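Local atomic coordinates of FOKI restriction endonuclease (Planomicrobium okeanokoites, PDB entry 2FOK), a protein that cleaves DNA as a type IIS restriction endonuclease, coupling a helix-turn-helix-type recognition region to a metal-dependent cleavage domain of the PD-(D/E)XK group. Residues K21-V26 and A90-Q95; V46-I51 and P83-I88; I163-L168 and F178-N183; L184-E189 and I352-F357; E214-W219 and K258-H263. All coordinates share one frame; numbering follows the deposited sequence.

Contact 1: K21-V26 and A90-Q95; sequences KRVVQV and ATIADQ
Arg22 and Thr91 tie helix 17-24 to the C-terminal end of helix 87-91, within the first recognition subdomain, whose family belongs to the helix-turn-helix clan. The guanidinium approaches the carbonyl of Thr91 side-on, with two nitrogens on a single oxygen: Arg22 NE lies 2.9 Å from Thr91 O and Arg22 NH2 2.7 Å from the same atom. Both bonds are bent, as is common when two nitrogens share one acceptor, with N-H...O angles of 134° and 136°. A turn at chi3 (60°) brings the edge of the guanidinium round to this oxygen. The Ile92 side chain runs past the arginine in the reverse direction, and Ile92 CD1 comes within 3.7 Å of Arg22 NE. Beside this polar grip, Val23 CG2 faces Ile92 CG1 at 4.2 Å and Val26 CG2 meets Thr91 CG2 at 3.8 Å. Val26 and Thr91 also rest on Val37 of helix 32-45, and a salt bridge joins Arg22 NH2 to Glu36 of that helix. A leucine in place of Arg22 would probably take both donors from the Thr91 carbonyl and the arginine's salt bridge from Glu36. Thr91 O belongs to the last turn of its helix, where carbonyls lack the next turn's N-H donors, so the cation supplies donors to that carbonyl and probably also offsets the partial negative charge of the helix end.

Contact 2: V46-I51 and P83-I88; sequences VKESKI and PCDAII
Val46 and Cys84 mark the closest backbone approach, their CA atoms 5.3 Å apart, where the chain leaving helix 32-45 passes the irregular segment that leads into helix 87-91. Side chains make most of the join. Val46 CG2, anti to the carbonyl carbon, reaches across to Cys84 and lies 3.7 Å from Cys84 CB and 4.0 Å from Cys84 SG, so this branch touches both the methylene and the sulfur. Further out, the Glu48 chain is extended beyond CG and carries its carboxylate to the proline ring, with Glu48 OE2 3.9 Å from Pro83 CG. The same oxygen stands 4.3 Å from Asp85 OD1. Two like charges at this spacing would be expected to disfavour each other slightly; the other Asp85 oxygen, OD2, has a long, weak ion pair with Lys69. Ile51 adds a looser touch, its CG2 4.4 Å from Asp85 O. Both segments hold a helix start, since Glu48 is the N-cap residue of helix 49-60 and Ala86 that of helix 87-91. Beyond the contact, Ile87 packs on Leu55 and Met59 of helix 49-60, while Ile88 turns to Ser107 and Leu111 of helix 104-116, setting the short helix 87-91 between these two longer ones.

Contact 3: I163-L168 and F178-N183; sequences IRILTL and FDLGKN
Asn183 O accepts a nearly straight hydrogen bond from Arg164 NE, at 3.2 Å and 168°, with the oxygen lying in the guanidinium plane. The bond joins helix 160-169 to the chain that follows the short helix 177-181 in the second recognition subdomain, a member of the helix-turn-helix clan. Arg164 folds at chi2 (52°), which swings its guanidinium forward along the helix to lie beside Leu168, one turn on; Leu168 CD2 sits over the centre of one guanidinium face. Leu168 also carries the apolar part, its CB 3.6 Å from Leu180 CD2 as the two leucines slide past one another, and its CD2 4.0 Å from Asn183 CB. Ile165 CD1 approaches Leu180 CB more loosely. Replacing Arg164 by an alanine would probably leave the Asn183 carbonyl without this donor and take away the flat group beneath Leu168 CD2. Within helix 160-169, Thr167 OG1 bonds Ile163 O at 2.9 Å, reaching that carbonyl from the face opposite to the one used by Thr167 N.

Contact 4: L184-E189 and I352-F357; sequences LGFSGE and INTGIF
The Phe186 ring meets the methyl of Thr354 obliquely, with Thr354 CG2 4.3 Å from Phe186 CZ. The other flat group, the Asn353 amide, extends ND2 to Ser187 OG in a weak hydrogen bond of 3.0 Å with a bent N-H...O angle of 125°. Ser187 OG also bonds Lys182 O, which lies just ahead of 184-189 in the chain. The firmer bond is between backbones: Gly185 N lies 2.8 Å from Asn353 O and well above the carbonyl plane. Leu184 CA adds a CH...O contact to the same oxygen at 3.5 Å. Gly185 has a positive phi (75°), which suits glycine, and Phe186 to Glu189 form a type II beta turn. On the other side Gly355 closes helix 341-352 with a Schellman motif. A capped helix end of the D3 domain is thus docked against a loop of the second recognition subdomain.

Contact 5: E214-W219 and K258-H263; sequences EIRNNW and KEFISH
Arg216 and Phe260 form the tight part of this contact: the guanidinium lies flat on the ring, centres 4.0 Å apart and planes 17° from parallel, with Phe260 CZ over the guanidinium centre, 3.3 Å from Arg216 CZ. A bend at chi3 (46°) lets the arginine lie along the aromatic face, where Arg216 CD also makes a CH-pi contact. Arg216 CG, higher up the chain, touches Ile261 CD1 at 3.8 Å. Glu259 OE1 is near the guanidinium edge, but at 4.4 Å from Arg216 NH1 it falls short of a salt bridge. These residues connect helix 209-218 with strand 258-267, the central strand of a small antiparallel three-stranded sheet; that sheet and the preceding helices are consistent with a winged-helix fold in the second recognition subdomain. Phe260 also has a cation-pi contact with Lys244 on the adjacent strand. At Ser262 and His263, where the strand is interrupted, the contact is looser and relies on water. One water molecule donates to Asn217 OD1 at 2.9 Å, accepts from His263 N at 2.8 Å and bonds Ser262 OG at 3.1 Å. Asn217 OD1 itself stands over one face of the imidazole, offset toward the rim and 3.3 Å from His263 CE1.

The five contacts fall into two groups along the chain. Contacts 1 and 2 lie in the first recognition subdomain, their centres 15 Å apart; contact 2 is nested inside the loop closed by contact 1, and both use helix 87-91. Contacts 3 and 5 belong to the second subdomain, 18 Å apart, and touch where the Phe178 ring meets Trp219 O. Contact 4 lies 9 Å from contact 3, joins the second subdomain to the D3 domain and encloses contact 5 in its long loop. Between the groups the centres are 30 to 40 Å apart with no touch, so the two groups are separate in space as well as along the chain.

Contact 1: K21-V26 and A90-Q95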
# COMPACT_ATOMS: atom_id res chain seq x y z
N LYS A 21 -15.84 -15.01 -13.24
CA LYS A 21 -16.07 -15.91 -14.35
C LYS A 21 -16.93 -15.27 -15.43
O LYS A 21 -16.56 -15.27 -16.61
CB LYS A 21 -16.72 -17.21 -13.86
CG LYS A 21 -16.22 -18.46 -14.61
CD LYS A 21 -17.12 -19.69 -14.39
CE LYS A 21 -16.52 -20.94 -15.00
NZ LYS A 21 -17.04 -22.17 -14.35
N ARG A 22 -18.08 -14.73 -15.04
CA ARG A 22 -18.99 -14.08 -15.97
C ARG A 22 -18.23 -13.02 -16.76
O ARG A 22 -18.42 -12.89 -17.97
CB ARG A 22 -20.13 -13.41 -15.20
CG ARG A 22 -21.24 -14.36 -14.73
CD ARG A 22 -22.36 -13.57 -14.03
NE ARG A 22 -22.97 -12.57 -14.91
CZ ARG A 22 -24.09 -12.77 -15.59
NH1 ARG A 22 -24.74 -13.92 -15.49
NH2 ARG A 22 -24.55 -11.83 -16.41
N VAL A 23 -17.39 -12.25 -16.08
CA VAL A 23 -16.61 -11.21 -16.72
C VAL A 23 -15.73 -11.82 -17.81
O VAL A 23 -15.54 -11.23 -18.87
CB VAL A 23 -15.71 -10.46 -15.71
CG1 VAL A 23 -14.75 -9.52 -16.45
CG2 VAL A 23 -16.58 -9.67 -14.71
N VAL A 24 -15.20 -13.01 -17.53
CA VAL A 24 -14.34 -13.73 -18.46
C VAL A 24 -15.12 -14.35 -19.62
O VAL A 24 -14.69 -14.31 -20.77
CB VAL A 24 -13.58 -14.86 -17.73
CG1 VAL A 24 -12.66 -15.59 -18.71
CG2 VAL A 24 -12.79 -14.28 -16.57
N GLN A 25 -16.28 -14.93 -19.31
CA GLN A 25 -17.13 -15.58 -20.30
C GLN A 25 -17.72 -14.62 -21.32
O GLN A 25 -18.50 -15.02 -22.18
CB GLN A 25 -18.27 -16.31 -19.59
CG GLN A 25 -17.76 -17.44 -18.73
CD GLN A 25 -18.84 -18.04 -17.86
OE1 GLN A 25 -19.77 -17.35 -17.47
NE2 GLN A 25 -18.71 -19.32 -17.55
N VAL A 26 -17.33 -13.36 -21.22
CA VAL A 26 -17.83 -12.32 -22.11
C VAL A 26 -16.86 -12.10 -23.26
O VAL A 26 -17.21 -11.53 -24.30
CB VAL A 26 -18.06 -11.01 -21.29
CG1 VAL A 26 -17.56 -9.79 -22.04
CG2 VAL A 26 -19.55 -10.89 -20.94
N ALA A 90 -22.85 -3.87 -17.37
CA ALA A 90 -24.08 -4.59 -17.66
C ALA A 90 -24.10 -6.11 -17.43
O ALA A 90 -25.17 -6.70 -17.31
CB ALA A 90 -24.53 -4.29 -19.09
N THR A 91 -22.94 -6.75 -17.39
CA THR A 91 -22.94 -8.20 -17.18
C THR A 91 -22.95 -8.57 -15.71
O THR A 91 -23.17 -9.73 -15.35
CB THR A 91 -21.74 -8.91 -17.88
OG1 THR A 91 -20.74 -9.25 -16.92
CG2 THR A 91 -21.13 -8.02 -18.94
N ILE A 92 -22.75 -7.57 -14.86
CA ILE A 92 -22.75 -7.80 -13.42
C ILE A 92 -23.77 -6.91 -12.72
O ILE A 92 -23.70 -5.68 -12.81
CB ILE A 92 -21.36 -7.52 -12.81
CG1 ILE A 92 -20.33 -8.55 -13.32
CG2 ILE A 92 -21.45 -7.52 -11.29
CD1 ILE A 92 -20.80 -9.99 -13.30
N ALA A 93 -24.71 -7.53 -12.01
CA ALA A 93 -25.74 -6.80 -11.27
C ALA A 93 -25.21 -6.36 -9.92
O ALA A 93 -24.21 -6.89 -9.43
CB ALA A 93 -26.96 -7.69 -11.07
N ASP A 94 -25.88 -5.39 -9.31
CA ASP A 94 -25.48 -4.85 -8.01
C ASP A 94 -25.86 -5.72 -6.82
O ASP A 94 -26.53 -6.75 -6.96
CB ASP A 94 -26.06 -3.45 -7.83
CG ASP A 94 -27.52 -3.36 -8.25
OD1 ASP A 94 -28.16 -4.42 -8.40
OD2 ASP A 94 -28.01 -2.22 -8.44
N GLN A 95 -25.41 -5.31 -5.63
CA GLN A 95 -25.66 -6.06 -4.40
C GLN A 95 -26.94 -5.64 -3.68
O GLN A 95 -27.02 -5.70 -2.45
CB GLN A 95 -24.48 -5.91 -3.45

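Contact 2: V46-I51 and P83-I88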
# COMPACT_ATOMS: atom_id res chain seq x y z
N VAL A 46 -29.01 -0.56 -20.90
CA VAL A 46 -28.31 0.52 -21.60
C VAL A 46 -29.33 1.30 -22.42
O VAL A 46 -29.65 0.92 -23.54
CB VAL A 46 -27.18 -0.04 -22.52
CG1 VAL A 46 -26.72 1.03 -23.50
CG2 VAL A 46 -26.00 -0.52 -21.67
N LYS A 47 -29.83 2.39 -21.85
CA LYS A 47 -30.83 3.22 -22.51
C LYS A 47 -30.32 4.05 -23.69
O LYS A 47 -30.77 3.83 -24.82
CB LYS A 47 -31.48 4.14 -21.47
CG LYS A 47 -31.80 3.43 -20.16
CD LYS A 47 -32.42 2.05 -20.40
CE LYS A 47 -33.71 1.91 -19.63
NZ LYS A 47 -33.60 2.55 -18.29
N GLU A 48 -29.41 4.99 -23.45
CA GLU A 48 -28.87 5.82 -24.53
C GLU A 48 -28.59 4.94 -25.76
O GLU A 48 -27.59 4.23 -25.81
CB GLU A 48 -27.57 6.50 -24.10
CG GLU A 48 -27.27 6.46 -22.60
CD GLU A 48 -25.92 7.07 -22.26
OE1 GLU A 48 -25.31 7.69 -23.16
OE2 GLU A 48 -25.46 6.93 -21.10
N SER A 49 -29.50 4.99 -26.73
CA SER A 49 -29.42 4.19 -27.95
C SER A 49 -28.06 4.09 -28.64
O SER A 49 -27.60 2.99 -28.95
CB SER A 49 -30.45 4.70 -28.96
OG SER A 49 -30.10 6.00 -29.41
N LYS A 50 -27.42 5.23 -28.90
CA LYS A 50 -26.13 5.26 -29.58
C LYS A 50 -25.07 4.32 -29.02
O LYS A 50 -24.50 3.51 -29.75
CB LYS A 50 -25.58 6.68 -29.61
CG LYS A 50 -24.42 6.88 -30.58
CD LYS A 50 -24.01 8.34 -30.68
CE LYS A 50 -22.49 8.49 -30.78
NZ LYS A 50 -22.01 9.51 -29.80
N ILE A 51 -24.78 4.42 -27.73
CA ILE A 51 -23.77 3.55 -27.12
C ILE A 51 -24.26 2.11 -27.12
O ILE A 51 -23.47 1.18 -27.26
CB ILE A 51 -23.48 3.96 -25.66
CG1 ILE A 51 -23.36 5.49 -25.55
CG2 ILE A 51 -22.19 3.31 -25.20
CD1 ILE A 51 -22.42 6.12 -26.57
N PRO A 83 -25.87 6.09 -15.29
CA PRO A 83 -26.48 5.04 -16.11
C PRO A 83 -25.49 3.92 -16.44
O PRO A 83 -24.37 3.91 -15.93
CB PRO A 83 -26.94 5.78 -17.37
CG PRO A 83 -26.23 7.14 -17.32
CD PRO A 83 -25.36 7.19 -16.11
N CYS A 84 -25.92 2.96 -17.26
CA CYS A 84 -25.06 1.86 -17.66
C CYS A 84 -24.21 2.41 -18.81
O CYS A 84 -24.74 2.89 -19.80
CB CYS A 84 -25.89 0.66 -18.14
SG CYS A 84 -25.17 -0.98 -17.83
N ASP A 85 -22.90 2.34 -18.65
CA ASP A 85 -21.98 2.87 -19.66
C ASP A 85 -21.15 1.81 -20.39
O ASP A 85 -20.40 2.15 -21.32
CB ASP A 85 -21.04 3.88 -18.99
CG ASP A 85 -20.55 4.95 -19.96
OD1 ASP A 85 -21.33 5.88 -20.26
OD2 ASP A 85 -19.39 4.86 -20.42
N ALA A 86 -21.27 0.54 -20.01
CA ALA A 86 -20.44 -0.46 -20.67
C ALA A 86 -20.78 -1.93 -20.45
O ALA A 86 -21.73 -2.28 -19.74
CB ALA A 86 -19.00 -0.22 -20.28
N ILE A 87 -19.97 -2.79 -21.07
CA ILE A 87 -20.11 -4.24 -21.00
C ILE A 87 -20.00 -4.81 -19.58
O ILE A 87 -20.94 -5.43 -19.08
CB ILE A 87 -19.07 -4.96 -21.88
CG1 ILE A 87 -19.18 -4.47 -23.32
CG2 ILE A 87 -19.27 -6.46 -21.80
CD1 ILE A 87 -18.07 -4.96 -24.22
N ILE A 88 -18.86 -4.62 -18.93
CA ILE A 88 -18.71 -5.16 -17.59
C ILE A 88 -19.84 -4.66 -16.70
O ILE A 88 -20.45 -5.44 -15.97
CB ILE A 88 -17.34 -4.77 -16.98
CG1 ILE A 88 -16.22 -5.47 -17.78
CG2 ILE A 88 -17.29 -5.18 -15.50
CD1 ILE A 88 -14.88 -5.55 -17.08

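Contact 3: I163-L168 and F178-N183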
# COMPACT_ATOMS: atom_id res chain seq x y z
N ILE A 163 2.18 -15.81 -4.74
CA ILE A 163 3.36 -16.61 -4.42
C ILE A 163 4.08 -15.97 -3.23
O ILE A 163 4.59 -16.67 -2.37
CB ILE A 163 4.32 -16.71 -5.62
CG1 ILE A 163 3.65 -17.51 -6.74
CG2 ILE A 163 5.63 -17.40 -5.19
CD1 ILE A 163 2.98 -18.80 -6.28
N ARG A 164 4.10 -14.64 -3.19
CA ARG A 164 4.74 -13.92 -2.09
C ARG A 164 3.98 -14.14 -0.79
O ARG A 164 4.59 -14.30 0.26
CB ARG A 164 4.79 -12.42 -2.37
CG ARG A 164 5.39 -11.63 -1.22
CD ARG A 164 6.75 -12.22 -0.80
NE ARG A 164 7.53 -11.29 0.02
CZ ARG A 164 8.77 -11.52 0.45
NH1 ARG A 164 9.38 -12.65 0.14
NH2 ARG A 164 9.39 -10.62 1.20
N ILE A 165 2.65 -14.13 -0.84
CA ILE A 165 1.89 -14.36 0.38
C ILE A 165 2.20 -15.78 0.88
O ILE A 165 2.33 -16.00 2.09
CB ILE A 165 0.36 -14.21 0.14
CG1 ILE A 165 0.02 -12.75 -0.18
CG2 ILE A 165 -0.41 -14.63 1.39
CD1 ILE A 165 -0.01 -11.81 1.04
N LEU A 166 2.34 -16.73 -0.04
CA LEU A 166 2.63 -18.13 0.31
C LEU A 166 4.02 -18.31 0.91
O LEU A 166 4.23 -19.16 1.77
CB LEU A 166 2.52 -19.02 -0.93
CG LEU A 166 1.13 -19.28 -1.50
CD1 LEU A 166 1.24 -20.43 -2.50
CD2 LEU A 166 0.12 -19.61 -0.40
N THR A 167 4.97 -17.51 0.44
CA THR A 167 6.34 -17.58 0.94
C THR A 167 6.40 -17.07 2.38
O THR A 167 7.17 -17.58 3.19
CB THR A 167 7.30 -16.74 0.07
OG1 THR A 167 7.26 -17.21 -1.28
CG2 THR A 167 8.73 -16.84 0.59
N LEU A 168 5.58 -16.07 2.68
CA LEU A 168 5.54 -15.47 4.02
C LEU A 168 4.87 -16.35 5.07
O LEU A 168 4.97 -16.08 6.26
CB LEU A 168 4.83 -14.12 3.96
CG LEU A 168 5.53 -13.03 3.14
CD1 LEU A 168 4.63 -11.83 2.98
CD2 LEU A 168 6.80 -12.64 3.83
N PHE A 178 -1.63 -7.16 8.24
CA PHE A 178 -0.62 -6.14 8.53
C PHE A 178 0.78 -6.72 8.55
O PHE A 178 1.73 -6.08 8.08
CB PHE A 178 -0.88 -5.47 9.88
CG PHE A 178 -2.29 -5.03 10.08
CD1 PHE A 178 -2.72 -3.80 9.60
CD2 PHE A 178 -3.20 -5.85 10.75
CE1 PHE A 178 -4.04 -3.39 9.78
CE2 PHE A 178 -4.51 -5.45 10.93
CZ PHE A 178 -4.93 -4.22 10.45
N ASP A 179 0.92 -7.91 9.13
CA ASP A 179 2.21 -8.60 9.23
C ASP A 179 2.64 -9.10 7.87
O ASP A 179 3.81 -9.36 7.63
CB ASP A 179 2.12 -9.80 10.15
CG ASP A 179 2.56 -9.49 11.54
OD1 ASP A 179 3.11 -8.38 11.74
OD2 ASP A 179 2.36 -10.35 12.44
N LEU A 180 1.65 -9.26 6.99
CA LEU A 180 1.88 -9.72 5.63
C LEU A 180 2.08 -8.49 4.77
O LEU A 180 3.01 -8.43 3.96
CB LEU A 180 0.68 -10.53 5.15
CG LEU A 180 0.61 -11.93 5.76
CD1 LEU A 180 -0.79 -12.52 5.61
CD2 LEU A 180 1.64 -12.82 5.09
N GLY A 181 1.23 -7.50 4.96
CA GLY A 181 1.30 -6.27 4.17
C GLY A 181 2.62 -5.54 4.20
O GLY A 181 3.02 -4.94 3.20
N LYS A 182 3.31 -5.58 5.33
CA LYS A 182 4.59 -4.90 5.48
C LYS A 182 5.70 -5.49 4.60
O LYS A 182 6.74 -4.85 4.37
CB LYS A 182 5.02 -4.94 6.95
CG LYS A 182 4.95 -6.32 7.57
CD LYS A 182 5.42 -6.28 9.01
CE LYS A 182 5.75 -7.67 9.49
NZ LYS A 182 7.16 -7.76 9.93
N ASN A 183 5.49 -6.70 4.11
CA ASN A 183 6.47 -7.36 3.26
C ASN A 183 5.85 -7.72 1.90
O ASN A 183 6.26 -8.67 1.24
CB ASN A 183 6.99 -8.61 3.96
CG ASN A 183 7.89 -8.29 5.14
OD1 ASN A 183 8.86 -7.54 5.01
ND2 ASN A 183 7.58 -8.85 6.30

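Contact 4: L184-E189 and I352-F357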
# COMPACT_ATOMS: atom_id res chain seq x y z
N LEU A 184 4.86 -6.92 1.50
CA LEU A 184 4.13 -7.12 0.26
C LEU A 184 4.23 -5.91 -0.67
O LEU A 184 3.97 -4.77 -0.26
CB LEU A 184 2.66 -7.42 0.59
CG LEU A 184 1.66 -7.61 -0.56
CD1 LEU A 184 2.21 -8.62 -1.54
CD2 LEU A 184 0.33 -8.08 0.02
N GLY A 185 4.60 -6.16 -1.92
CA GLY A 185 4.73 -5.07 -2.88
C GLY A 185 5.97 -4.22 -2.66
O GLY A 185 6.99 -4.68 -2.14
N PHE A 186 5.89 -2.96 -3.08
CA PHE A 186 6.99 -2.02 -2.94
C PHE A 186 6.77 -1.25 -1.64
O PHE A 186 6.47 -0.06 -1.65
CB PHE A 186 7.04 -1.11 -4.16
CG PHE A 186 7.39 -1.84 -5.43
CD1 PHE A 186 8.71 -2.06 -5.78
CD2 PHE A 186 6.39 -2.38 -6.24
CE1 PHE A 186 9.05 -2.83 -6.91
CE2 PHE A 186 6.71 -3.14 -7.37
CZ PHE A 186 8.04 -3.37 -7.70
N SER A 187 6.93 -1.99 -0.54
CA SER A 187 6.73 -1.51 0.83
C SER A 187 7.16 -0.11 1.23
O SER A 187 8.27 0.34 0.93
CB SER A 187 7.36 -2.50 1.81
OG SER A 187 7.15 -3.83 1.40
N GLY A 188 6.26 0.58 1.92
CA GLY A 188 6.54 1.90 2.41
C GLY A 188 6.08 3.05 1.55
O GLY A 188 5.64 4.07 2.07
N GLU A 189 6.19 2.91 0.24
CA GLU A 189 5.80 3.98 -0.65
C GLU A 189 4.29 4.04 -0.76
O GLU A 189 3.60 3.10 -0.34
CB GLU A 189 6.43 3.79 -2.03
CG GLU A 189 5.92 2.59 -2.80
CD GLU A 189 6.71 2.36 -4.06
OE1 GLU A 189 7.95 2.54 -4.03
OE2 GLU A 189 6.08 2.00 -5.09
N ILE A 352 11.47 -8.52 -5.04
CA ILE A 352 11.46 -9.67 -4.16
C ILE A 352 10.14 -9.67 -3.39
O ILE A 352 9.45 -10.69 -3.30
CB ILE A 352 12.67 -9.61 -3.18
CG1 ILE A 352 13.98 -9.76 -3.98
CG2 ILE A 352 12.56 -10.69 -2.10
CD1 ILE A 352 15.25 -9.62 -3.14
N ASN A 353 9.77 -8.50 -2.86
CA ASN A 353 8.55 -8.34 -2.07
C ASN A 353 7.23 -8.52 -2.83
O ASN A 353 6.15 -8.49 -2.23
CB ASN A 353 8.56 -6.97 -1.39
CG ASN A 353 9.28 -6.98 -0.05
OD1 ASN A 353 9.84 -8.00 0.37
ND2 ASN A 353 9.25 -5.85 0.65
N THR A 354 7.29 -8.69 -4.15
CA THR A 354 6.06 -8.88 -4.89
C THR A 354 5.90 -10.31 -5.44
O THR A 354 4.91 -10.62 -6.08
CB THR A 354 5.90 -7.82 -6.02
OG1 THR A 354 5.02 -8.30 -7.04
CG2 THR A 354 7.23 -7.48 -6.62
N GLY A 355 6.89 -11.17 -5.17
CA GLY A 355 6.78 -12.55 -5.61
C GLY A 355 7.86 -13.15 -6.50
O GLY A 355 7.80 -14.34 -6.82
N ILE A 356 8.84 -12.34 -6.90
CA ILE A 356 9.92 -12.80 -7.76
C ILE A 356 11.12 -13.22 -6.91
O ILE A 356 11.48 -12.52 -5.97
CB ILE A 356 10.32 -11.69 -8.76
CG1 ILE A 356 9.09 -11.25 -9.57
CG2 ILE A 356 11.41 -12.20 -9.72
CD1 ILE A 356 8.83 -9.76 -9.52
N PHE A 357 11.73 -14.35 -7.24
CA PHE A 357 12.87 -14.86 -6.47
C PHE A 357 14.24 -14.39 -6.96
O PHE A 357 14.69 -14.79 -8.03
CB PHE A 357 12.86 -16.39 -6.46
CG PHE A 357 11.61 -16.98 -5.88
CD1 PHE A 357 11.35 -16.89 -4.52
CD2 PHE A 357 10.69 -17.62 -6.71
CE1 PHE A 357 10.17 -17.43 -3.99
CE2 PHE A 357 9.52 -18.16 -6.18
CZ PHE A 357 9.26 -18.07 -4.82

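Contact 5: E214-W219 and K258-H263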
# COMPACT_ATOMS: atom_id res chain seq x y z
N GLU A 214 -15.16 -1.66 12.89
CA GLU A 214 -14.69 -0.83 11.79
C GLU A 214 -13.17 -0.69 11.81
O GLU A 214 -12.54 -0.60 10.76
CB GLU A 214 -15.32 0.56 11.87
CG GLU A 214 -14.69 1.60 10.95
CD GLU A 214 -15.28 1.59 9.55
OE1 GLU A 214 -16.26 0.84 9.31
OE2 GLU A 214 -14.77 2.32 8.68
N ILE A 215 -12.60 -0.67 13.01
CA ILE A 215 -11.15 -0.54 13.20
C ILE A 215 -10.45 -1.86 12.91
O ILE A 215 -9.35 -1.88 12.35
CB ILE A 215 -10.80 -0.11 14.65
CG1 ILE A 215 -11.20 1.35 14.87
CG2 ILE A 215 -9.30 -0.31 14.92
CD1 ILE A 215 -10.84 1.90 16.25
N ARG A 216 -11.09 -2.96 13.30
CA ARG A 216 -10.53 -4.29 13.10
C ARG A 216 -10.52 -4.75 11.65
O ARG A 216 -9.74 -5.64 11.29
CB ARG A 216 -11.32 -5.31 13.93
CG ARG A 216 -10.76 -6.72 13.88
CD ARG A 216 -11.31 -7.57 15.01
NE ARG A 216 -12.75 -7.42 15.14
CZ ARG A 216 -13.39 -7.13 16.28
NH1 ARG A 216 -12.71 -6.96 17.41
NH2 ARG A 216 -14.70 -7.02 16.28
N ASN A 217 -11.36 -4.14 10.82
CA ASN A 217 -11.46 -4.53 9.43
C ASN A 217 -11.33 -3.44 8.37
O ASN A 217 -11.00 -3.75 7.22
CB ASN A 217 -12.78 -5.26 9.20
CG ASN A 217 -12.98 -6.44 10.15
OD1 ASN A 217 -12.19 -7.38 10.15
ND2 ASN A 217 -14.03 -6.38 10.96
N ASN A 218 -11.57 -2.17 8.71
CA ASN A 218 -11.48 -1.10 7.72
C ASN A 218 -10.31 -0.15 7.92
O ASN A 218 -10.16 0.80 7.16
CB ASN A 218 -12.77 -0.28 7.70
CG ASN A 218 -13.66 -0.63 6.53
OD1 ASN A 218 -13.38 -0.28 5.38
ND2 ASN A 218 -14.74 -1.34 6.82
N TRP A 219 -9.51 -0.40 8.95
CA TRP A 219 -8.33 0.40 9.28
C TRP A 219 -7.20 -0.36 8.63
O TRP A 219 -6.74 -1.36 9.18
CB TRP A 219 -8.09 0.41 10.79
CG TRP A 219 -8.08 1.75 11.46
CD1 TRP A 219 -7.02 2.34 12.11
CD2 TRP A 219 -9.20 2.61 11.70
NE1 TRP A 219 -7.42 3.49 12.74
CE2 TRP A 219 -8.75 3.68 12.51
CE3 TRP A 219 -10.54 2.56 11.32
CZ2 TRP A 219 -9.60 4.70 12.93
CZ3 TRP A 219 -11.38 3.58 11.74
CH2 TRP A 219 -10.91 4.63 12.54
N LYS A 258 -8.48 -7.89 25.83
CA LYS A 258 -8.16 -8.94 24.88
C LYS A 258 -8.70 -8.49 23.54
O LYS A 258 -9.76 -7.85 23.47
CB LYS A 258 -8.81 -10.26 25.30
CG LYS A 258 -7.81 -11.38 25.53
CD LYS A 258 -7.61 -12.21 24.26
CE LYS A 258 -7.30 -13.66 24.60
NZ LYS A 258 -5.96 -13.84 25.23
N GLU A 259 -7.98 -8.81 22.47
CA GLU A 259 -8.40 -8.42 21.14
C GLU A 259 -8.06 -9.51 20.14
O GLU A 259 -7.23 -10.38 20.42
CB GLU A 259 -7.72 -7.10 20.74
CG GLU A 259 -7.95 -5.95 21.72
CD GLU A 259 -9.41 -5.51 21.80
OE1 GLU A 259 -10.13 -5.63 20.78
OE2 GLU A 259 -9.85 -5.05 22.88
N PHE A 260 -8.70 -9.46 18.98
CA PHE A 260 -8.48 -10.44 17.92
C PHE A 260 -8.59 -9.77 16.56
O PHE A 260 -9.28 -8.76 16.41
CB PHE A 260 -9.51 -11.57 18.01
CG PHE A 260 -10.90 -11.16 17.58
CD1 PHE A 260 -11.76 -10.52 18.47
CD2 PHE A 260 -11.35 -11.43 16.29
CE1 PHE A 260 -13.06 -10.15 18.06
CE2 PHE A 260 -12.63 -11.07 15.88
CZ PHE A 260 -13.49 -10.42 16.77
N ILE A 261 -7.88 -10.34 15.58
CA ILE A 261 -7.90 -9.86 14.21
C ILE A 261 -8.41 -11.02 13.36
O ILE A 261 -7.79 -12.09 13.32
CB ILE A 261 -6.48 -9.46 13.72
CG1 ILE A 261 -6.02 -8.18 14.43
CG2 ILE A 261 -6.48 -9.27 12.22
CD1 ILE A 261 -7.00 -7.04 14.35
N SER A 262 -9.54 -10.82 12.68
CA SER A 262 -10.12 -11.88 11.86
C SER A 262 -9.43 -12.09 10.52
O SER A 262 -9.53 -13.17 9.92
CB SER A 262 -11.60 -11.60 11.64
OG SER A 262 -12.05 -10.61 12.55
N HIS A 263 -8.73 -11.07 10.04
CA HIS A 263 -8.03 -11.16 8.77
C HIS A 263 -6.63 -11.68 9.01
O HIS A 263 -5.64 -10.97 8.85
CB HIS A 263 -7.98 -9.79 8.08
CG HIS A 263 -9.32 -9.31 7.62
ND1 HIS A 263 -9.65 -7.97 7.55
CD2 HIS A 263 -10.43 -9.98 7.22
CE1 HIS A 263 -10.89 -7.84 7.13
NE2 HIS A 263 -11.39 -9.05 6.92
O HOH W 1 -9.93 -8.78 11.18